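PDB 3MYV: SusD superfamily protein from Bacteroides vulgatus, which probably binds polysaccharide at the bacterial outer membrane, as SusD-like proteins do in glycan uptake. Local coordinates for residues A[116-121]-A[169-174]. Residues are numbered along the deposited sequence; the frame is centred on the assembly and turned at random.
Sequences VIALCQ and ETLEEA
Ala118 lies between two methyl groups of the facing helix, CG2 of Thr170 and CD2 of Leu171. Its CB points at helix 160-177 and meets Leu171 CD2 at 4.2 Å and Thr170 CG2 at 4.3 Å, the two methyls reaching it from well-separated directions. The touch is apolar, methyl against methyl; the two segments together bury 132 Å². Because the residue at this point of helix 103-128 is so small, the backbones come close: the CA atoms of Ala118 and Leu171 are 6.3 Å apart. Thr170 divides its two branches between tasks. With OG1 at chi1 -63°, the hydroxyl folds back onto its own helix and hydrogen-bonds to Phe166 O, while CG2 is turned to the neighbouring helix. Leu171 swings CG anti to its backbone N (chi1 -153°), which, together with chi2 of 40°, carries CD2 over to Ala118; the same side chain packs on Ala115, Leu195 and Ile199, bringing helix 189-202 into the cluster. Beside Ala118, Ile117 packs on Leu83, Ala86 and Leu90 of helix 77-94. The two segments run roughly antiparallel, a close helix-helix contact in the buried core of the helical region, consistent with the TPR-like alpha-helical packing of SusD proteins.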
loop_
_atom_site.group_PDB
_atom_site.type_symbol
_atom_site.label_atom_id
_atom_site.label_comp_id
_atom_site.label_asym_id
_atom_site.label_seq_id
_atom_site.Cartn_x
_atom_site.Cartn_y
_atom_site.Cartn_z
ATOM N N VAL A 116 2.806 -12.491 4.928
ATOM C CA VAL A 116 3.944 -11.837 4.251
ATOM C C VAL A 116 4.033 -12.248 2.770
ATOM O O VAL A 116 4.124 -11.404 1.873
ATOM C CB VAL A 116 5.275 -12.059 5.013
ATOM C CG1 VAL A 116 6.455 -11.456 4.223
ATOM C CG2 VAL A 116 5.206 -11.428 6.453
ATOM N N ILE A 117 3.914 -13.539 2.505
ATOM C CA ILE A 117 3.946 -14.050 1.132
ATOM C C ILE A 117 2.827 -13.454 0.288
ATOM O O ILE A 117 3.041 -12.995 -0.827
ATOM C CB ILE A 117 3.883 -15.610 1.144
ATOM C CG1 ILE A 117 5.229 -16.161 1.635
ATOM C CG2 ILE A 117 3.450 -16.167 -0.236
ATOM C CD1 ILE A 117 5.210 -17.677 2.065
ATOM N N ALA A 118 1.629 -13.408 0.859
ATOM C CA ALA A 118 0.487 -12.844 0.173
ATOM C C ALA A 118 0.695 -11.346 -0.137
ATOM O O ALA A 118 0.427 -10.914 -1.227
ATOM C CB ALA A 118 -0.810 -13.065 1.019
ATOM N N LEU A 119 1.200 -10.569 0.818
ATOM C CA LEU A 119 1.461 -9.151 0.571
ATOM C C LEU A 119 2.490 -8.923 -0.549
ATOM O O LEU A 119 2.250 -8.137 -1.485
ATOM C CB LEU A 119 1.932 -8.484 1.867
ATOM C CG LEU A 119 2.232 -6.992 1.794
ATOM C CD1 LEU A 119 1.024 -6.239 1.215
ATOM C CD2 LEU A 119 2.584 -6.474 3.192
ATOM N N CYS A 120 3.601 -9.655 -0.483
ATOM C CA CYS A 120 4.651 -9.542 -1.481
ATOM C C CYS A 120 4.113 -9.894 -2.862
ATOM O O CYS A 120 4.303 -9.153 -3.840
ATOM C CB CYS A 120 5.801 -10.478 -1.145
ATOM S SG CYS A 120 6.783 -9.914 0.266
ATOM N N GLN A 121 3.437 -11.026 -2.958
ATOM C CA GLN A 121 2.917 -11.427 -4.275
ATOM C C GLN A 121 1.876 -10.446 -4.785
ATOM O O GLN A 121 1.792 -10.171 -6.009
ATOM C CB GLN A 121 2.391 -12.854 -4.242
ATOM C CG GLN A 121 2.150 -13.416 -5.678
ATOM C CD GLN A 121 3.454 -13.739 -6.401
ATOM O OE1 GLN A 121 4.259 -14.539 -5.902
ATOM N NE2 GLN A 121 3.630 -13.182 -7.623
ATOM N N GLU A 169 -6.450 -17.448 -1.247
ATOM C CA GLU A 169 -6.453 -18.742 -0.546
ATOM C C GLU A 169 -5.422 -18.746 0.572
ATOM O O GLU A 169 -5.672 -19.259 1.662
ATOM C CB GLU A 169 -6.134 -19.892 -1.496
ATOM C CG GLU A 169 -7.323 -20.519 -2.158
ATOM C CD GLU A 169 -6.945 -21.694 -3.079
ATOM O OE1 GLU A 169 -5.959 -22.427 -2.782
ATOM O OE2 GLU A 169 -7.640 -21.862 -4.108
ATOM N N THR A 170 -4.254 -18.206 0.268
ATOM C CA THR A 170 -3.177 -18.100 1.239
ATOM C C THR A 170 -3.570 -17.243 2.441
ATOM O O THR A 170 -3.382 -17.635 3.596
ATOM C CB THR A 170 -1.933 -17.530 0.569
ATOM O OG1 THR A 170 -1.514 -18.441 -0.434
ATOM C CG2 THR A 170 -0.820 -17.340 1.580
ATOM N N LEU A 171 -4.132 -16.075 2.168
ATOM C CA LEU A 171 -4.494 -15.161 3.229
ATOM C C LEU A 171 -5.723 -15.661 4.011
ATOM O O LEU A 171 -5.742 -15.544 5.224
ATOM C CB LEU A 171 -4.671 -13.760 2.631
ATOM C CG LEU A 171 -4.467 -12.497 3.440
ATOM C CD1 LEU A 171 -3.295 -12.535 4.397
ATOM C CD2 LEU A 171 -4.388 -11.362 2.409
ATOM N N GLU A 172 -6.705 -16.289 3.348
ATOM C CA GLU A 172 -7.843 -16.875 4.056
ATOM C C GLU A 172 -7.341 -17.930 5.063
ATOM O O GLU A 172 -7.761 -17.938 6.221
ATOM C CB GLU A 172 -8.877 -17.476 3.075
ATOM C CG GLU A 172 -9.587 -16.418 2.246
ATOM C CD GLU A 172 -10.449 -17.007 1.127
ATOM O OE1 GLU A 172 -10.204 -18.155 0.710
ATOM O OE2 GLU A 172 -11.365 -16.307 0.649
ATOM N N GLU A 173 -6.395 -18.769 4.645
ATOM C CA GLU A 173 -5.812 -19.738 5.564
ATOM C C GLU A 173 -4.970 -19.074 6.672
ATOM O O GLU A 173 -5.087 -19.449 7.851
ATOM C CB GLU A 173 -5.028 -20.812 4.815
ATOM C CG GLU A 173 -4.495 -21.866 5.740
ATOM C CD GLU A 173 -3.702 -22.958 5.059
ATOM O OE1 GLU A 173 -3.664 -23.005 3.801
ATOM O OE2 GLU A 173 -3.113 -23.765 5.810
ATOM N N ALA A 174 -4.145 -18.101 6.304
ATOM C CA ALA A 174 -3.303 -17.367 7.263
ATOM C C ALA A 174 -4.121 -16.821 8.434
ATOM O O ALA A 174 -3.745 -16.970 9.614
ATOM C CB ALA A 174 -2.549 -16.219 6.563
#